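Local coordinates for BH2092 protein (Bacillus halodurans, PDB 3NHV), which is of unknown function but carries a rhodanese-like domain, consistent with a role in sulfur transfer, at residues L23-D26 with I27-Y31; A83-G86 with A87-A91. All coordinates share one frame; numbering follows the deposited sequence.

Overall arrangement
From the N terminus, the chain runs through helix 3-14 and strand 17-19 into helix 20-28, where interaction 1 joins the last turns of the helix to the turn that leaves it for strand 34-38. Interaction 2 follows in series after strand 74-78, linking the end of the loop at 83-86 to the first turns of helix 86-96. Each contact closes its own short turn of chain, and they neither nest nor cross. They lie on opposite sides of the chain's centre, with centres about 22 Å and nearest atoms about 11 Å apart. What relates them is the parallel sheet: L23 reaches strand 34-38, while A87 and A91 touch strand 100-105, an arrangement consistent with the alpha/beta rhodanese fold.

Interaction 1 of 2, residues L23-D26 with I27-Y31; sequences LSID and IKKGY
With CG1 beside the backbone N (chi1 -56°) and a second bend at chi2 -59°, I27 turns its CD1 back along the helix to meet L23 one turn earlier. The two side chains cross obliquely, I27 CD1 lying 3.5 Å from L23 CD2, and the same leucine also packs on V36 and W111. With an alanine here in place of I27, CG1 and CD1 would be gone, which would probably leave a gap beside L23 CD2. Backbone bonds run alongside this packing: I27 N donates to L23 O over 2.9 Å, and K28 N to S24 O (3.0 Å) and K29 N to I25 O (2.9 Å) repeat the pattern. On the more exposed flank, I25 CG2 runs alongside K29 CG at 4.1 Å.

The helix then ends in a Schellman motif. G30 adopts positive phi, and Y31 N bonds to D26 O at 3.0 Å within the carbonyl plane. A weak bond of 3.4 Å runs from G30 N to I27 O. Beyond it, D26 OD2 stands 3.8 Å from Y31 CD2, with carboxylate and ring planes 36° apart. The carbonyls at the helix end are therefore met by amides of the turn, while the D26 carboxylate sits against carbon atoms of Y31.

Interaction 2 of 2, residues A83-G86 with A87-A91; sequences ACNG and ATKAA
A87 follows G86 in the first turn of helix 86-96, and its methyl touches E103 on strand 100-105. Its carbonyl is held twice: A91 N bonds to A87 O at 2.8 Å, and the hydroxyl of T77 makes a second hydrogen bond to it, fastening the first helical turn to strand 74-78. T88 comes next with CB 3.5 Å from N85 O; its OG1 is hydrogen-bonded to E103.

K89 N closes the first turn, donating to N85 O at 2.9 Å with an N-H...O angle of 166°. Farther out, the lysine chain stays extended until it bends at chi4 (73°), which folds the ammonium back across N85. The 3.0 Å between K89 NZ and N85 CB is tight, and at 2.5 Å resolution this end of the chain is best treated as doubtful. The ammonium also makes long, weak ion pairs with D19 and D22 of the third subunit. A90 N repeats the helical bond, to G86 O at 2.8 Å, while its methyl touches V39 and I61. A91 completes the turn, packing on V101 and on Y10 of the third subunit.

Just ahead of this helix, C84 is joined by a disulfide to C79, which directly follows strand 74-78, the place of the catalytic cysteine in rhodaneses. Because the helix begins directly after this loop, the positive end of its dipole probably faces it, while the carbonyls of N85 and G86 are taken up by amides one turn on.

Interaction 1 of 2, residues L23-D26 with I27-Y31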
loop_
_atom_site.group_PDB
_atom_site.type_symbol
_atom_site.label_atom_id
_atom_site.label_comp_id
_atom_site.label_asym_id
_atom_site.label_seq_id
_atom_site.Cartn_x
_atom_site.Cartn_y
_atom_site.Cartn_z
ATOM N N LEU B 23 -4.526 -14.216 -6.922
ATOM C CA LEU B 23 -4.507 -14.196 -8.375
ATOM C C LEU B 23 -3.756 -15.416 -8.899
ATOM O O LEU B 23 -4.185 -16.043 -9.864
ATOM C CB LEU B 23 -3.824 -12.926 -8.884
ATOM C CG LEU B 23 -4.280 -12.309 -10.218
ATOM C CD1 LEU B 23 -3.121 -11.532 -10.820
ATOM C CD2 LEU B 23 -4.749 -13.363 -11.184
ATOM N N SER B 24 -2.642 -15.752 -8.254
ATOM C CA SER B 24 -1.831 -16.894 -8.668
ATOM C C SER B 24 -2.632 -18.182 -8.587
ATOM O O SER B 24 -2.473 -19.081 -9.409
ATOM C CB SER B 24 -0.579 -17.025 -7.791
ATOM O OG SER B 24 -0.897 -17.503 -6.491
ATOM N N ILE B 25 -3.487 -18.280 -7.584
ATOM C CA ILE B 25 -4.293 -19.472 -7.442
ATOM C C ILE B 25 -5.335 -19.522 -8.542
ATOM O O ILE B 25 -5.680 -20.599 -9.021
ATOM C CB ILE B 25 -4.953 -19.521 -6.066
ATOM C CG1 ILE B 25 -3.861 -19.777 -5.020
ATOM C CG2 ILE B 25 -6.025 -20.596 -6.029
ATOM C CD1 ILE B 25 -4.314 -19.655 -3.587
ATOM N N ASP B 26 -5.812 -18.356 -8.960
ATOM C CA ASP B 26 -6.810 -18.283 -10.023
ATOM C C ASP B 26 -6.207 -18.637 -11.378
ATOM O O ASP B 26 -6.829 -19.336 -12.175
ATOM C CB ASP B 26 -7.422 -16.884 -10.075
ATOM C CG ASP B 26 -8.550 -16.710 -9.079
ATOM O OD1 ASP B 26 -8.913 -15.550 -8.779
ATOM O OD2 ASP B 26 -9.081 -17.737 -8.603
ATOM N N ILE B 27 -4.999 -18.150 -11.634
ATOM C CA ILE B 27 -4.316 -18.425 -12.891
ATOM C C ILE B 27 -3.961 -19.906 -12.981
ATOM O O ILE B 27 -4.084 -20.523 -14.031
ATOM C CB ILE B 27 -3.006 -17.620 -13.000
ATOM C CG1 ILE B 27 -3.292 -16.119 -12.838
ATOM C CG2 ILE B 27 -2.311 -17.941 -14.316
ATOM C CD1 ILE B 27 -4.252 -15.533 -13.852
ATOM N N LYS B 28 -3.524 -20.472 -11.866
ATOM C CA LYS B 28 -3.138 -21.867 -11.834
ATOM C C LYS B 28 -4.329 -22.826 -11.933
ATOM O O LYS B 28 -4.245 -23.838 -12.623
ATOM C CB LYS B 28 -2.323 -22.131 -10.568
ATOM C CG LYS B 28 -1.805 -23.546 -10.446
ATOM C CD LYS B 28 -0.774 -23.666 -9.325
ATOM C CE LYS B 28 -1.361 -23.335 -7.957
ATOM N NZ LYS B 28 -0.351 -23.588 -6.891
ATOM N N LYS B 29 -5.431 -22.505 -11.255
ATOM C CA LYS B 29 -6.635 -23.343 -11.278
ATOM C C LYS B 29 -7.457 -23.135 -12.558
ATOM O O LYS B 29 -8.479 -23.792 -12.760
ATOM C CB LYS B 29 -7.528 -23.050 -10.056
ATOM C CG LYS B 29 -6.997 -23.524 -8.691
ATOM C CD LYS B 29 -7.114 -25.035 -8.515
ATOM C CE LYS B 29 -6.786 -25.497 -7.083
ATOM N NZ LYS B 29 -7.674 -24.884 -6.048
ATOM N N GLY B 30 -7.012 -22.222 -13.416
ATOM C CA GLY B 30 -7.728 -21.960 -14.652
ATOM C C GLY B 30 -9.124 -21.389 -14.452
ATOM O O GLY B 30 -10.028 -21.660 -15.247
ATOM N N TYR B 31 -9.312 -20.607 -13.393
ATOM C CA TYR B 31 -10.612 -20.004 -13.129
ATOM C C TYR B 31 -10.903 -19.023 -14.256
ATOM O O TYR B 31 -10.047 -18.215 -14.618
ATOM C CB TYR B 31 -10.598 -19.270 -11.787
ATOM C CG TYR B 31 -11.931 -18.665 -11.409
ATOM C CD1 TYR B 31 -13.101 -19.427 -11.453
ATOM C CD2 TYR B 31 -12.025 -17.336 -10.982
ATOM C CE1 TYR B 31 -14.332 -18.887 -11.080
ATOM C CE2 TYR B 31 -13.255 -16.783 -10.604
ATOM C CZ TYR B 31 -14.400 -17.569 -10.656
ATOM O OH TYR B 31 -15.608 -17.053 -10.266
#

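Interaction 2 of 2, residues A83-G86 with A87-A91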
loop_
_atom_site.group_PDB
_atom_site.type_symbol
_atom_site.label_atom_id
_atom_site.label_comp_id
_atom_site.label_asym_id
_atom_site.label_seq_id
_atom_site.Cartn_x
_atom_site.Cartn_y
_atom_site.Cartn_z
ATOM N N ALA B 83 3.203 2.051 -5.500
ATOM C CA ALA B 83 3.293 3.487 -5.722
ATOM C C ALA B 83 2.525 3.966 -6.948
ATOM O O ALA B 83 2.804 5.042 -7.474
ATOM C CB ALA B 83 4.755 3.897 -5.839
ATOM N N CYS B 84 1.558 3.182 -7.403
ATOM C CA CYS B 84 0.802 3.569 -8.578
ATOM C C CYS B 84 -0.696 3.671 -8.295
ATOM O O CYS B 84 -1.222 2.974 -7.429
ATOM C CB CYS B 84 1.080 2.572 -9.715
ATOM S SG CYS B 84 0.156 2.914 -11.253
ATOM N N ASN B 85 -1.368 4.558 -9.028
ATOM C CA ASN B 85 -2.807 4.797 -8.900
ATOM C C ASN B 85 -3.548 4.269 -10.122
ATOM O O ASN B 85 -4.782 4.277 -10.162
ATOM C CB ASN B 85 -3.088 6.300 -8.797
ATOM C CG ASN B 85 -3.046 6.808 -7.374
ATOM O OD1 ASN B 85 -2.409 6.201 -6.512
ATOM N ND2 ASN B 85 -3.716 7.932 -7.120
ATOM N N GLY B 86 -2.784 3.836 -11.121
ATOM C CA GLY B 86 -3.368 3.329 -12.352
ATOM C C GLY B 86 -4.528 2.374 -12.182
ATOM O O GLY B 86 -5.617 2.604 -12.708
ATOM N N ALA B 87 -4.294 1.302 -11.437
ATOM C CA ALA B 87 -5.314 0.294 -11.214
ATOM C C ALA B 87 -6.557 0.870 -10.551
ATOM O O ALA B 87 -7.680 0.457 -10.852
ATOM C CB ALA B 87 -4.742 -0.844 -10.366
ATOM N N THR B 88 -6.362 1.820 -9.644
ATOM C CA THR B 88 -7.492 2.424 -8.953
ATOM C C THR B 88 -8.286 3.310 -9.912
ATOM O O THR B 88 -9.514 3.259 -9.930
ATOM C CB THR B 88 -7.024 3.238 -7.741
ATOM O OG1 THR B 88 -6.051 2.474 -7.013
ATOM C CG2 THR B 88 -8.205 3.539 -6.820
ATOM N N LYS B 89 -7.600 4.109 -10.723
ATOM C CA LYS B 89 -8.320 4.954 -11.669
ATOM C C LYS B 89 -9.071 4.031 -12.633
ATOM O O LYS B 89 -10.232 4.283 -12.989
ATOM C CB LYS B 89 -7.361 5.857 -12.454
ATOM C CG LYS B 89 -6.550 6.849 -11.603
ATOM C CD LYS B 89 -5.765 7.807 -12.501
ATOM C CE LYS B 89 -4.871 8.777 -11.719
ATOM N NZ LYS B 89 -3.646 8.148 -11.122
ATOM N N ALA B 90 -8.410 2.945 -13.027
ATOM C CA ALA B 90 -9.004 1.978 -13.938
ATOM C C ALA B 90 -10.261 1.337 -13.357
ATOM O O ALA B 90 -11.286 1.229 -14.039
ATOM C CB ALA B 90 -7.986 0.902 -14.294
ATOM N N ALA B 91 -10.190 0.913 -12.100
ATOM C CA ALA B 91 -11.339 0.293 -11.457
ATOM C C ALA B 91 -12.548 1.209 -11.568
ATOM O O ALA B 91 -13.649 0.765 -11.914
ATOM C CB ALA B 91 -11.033 0.009 -9.993
#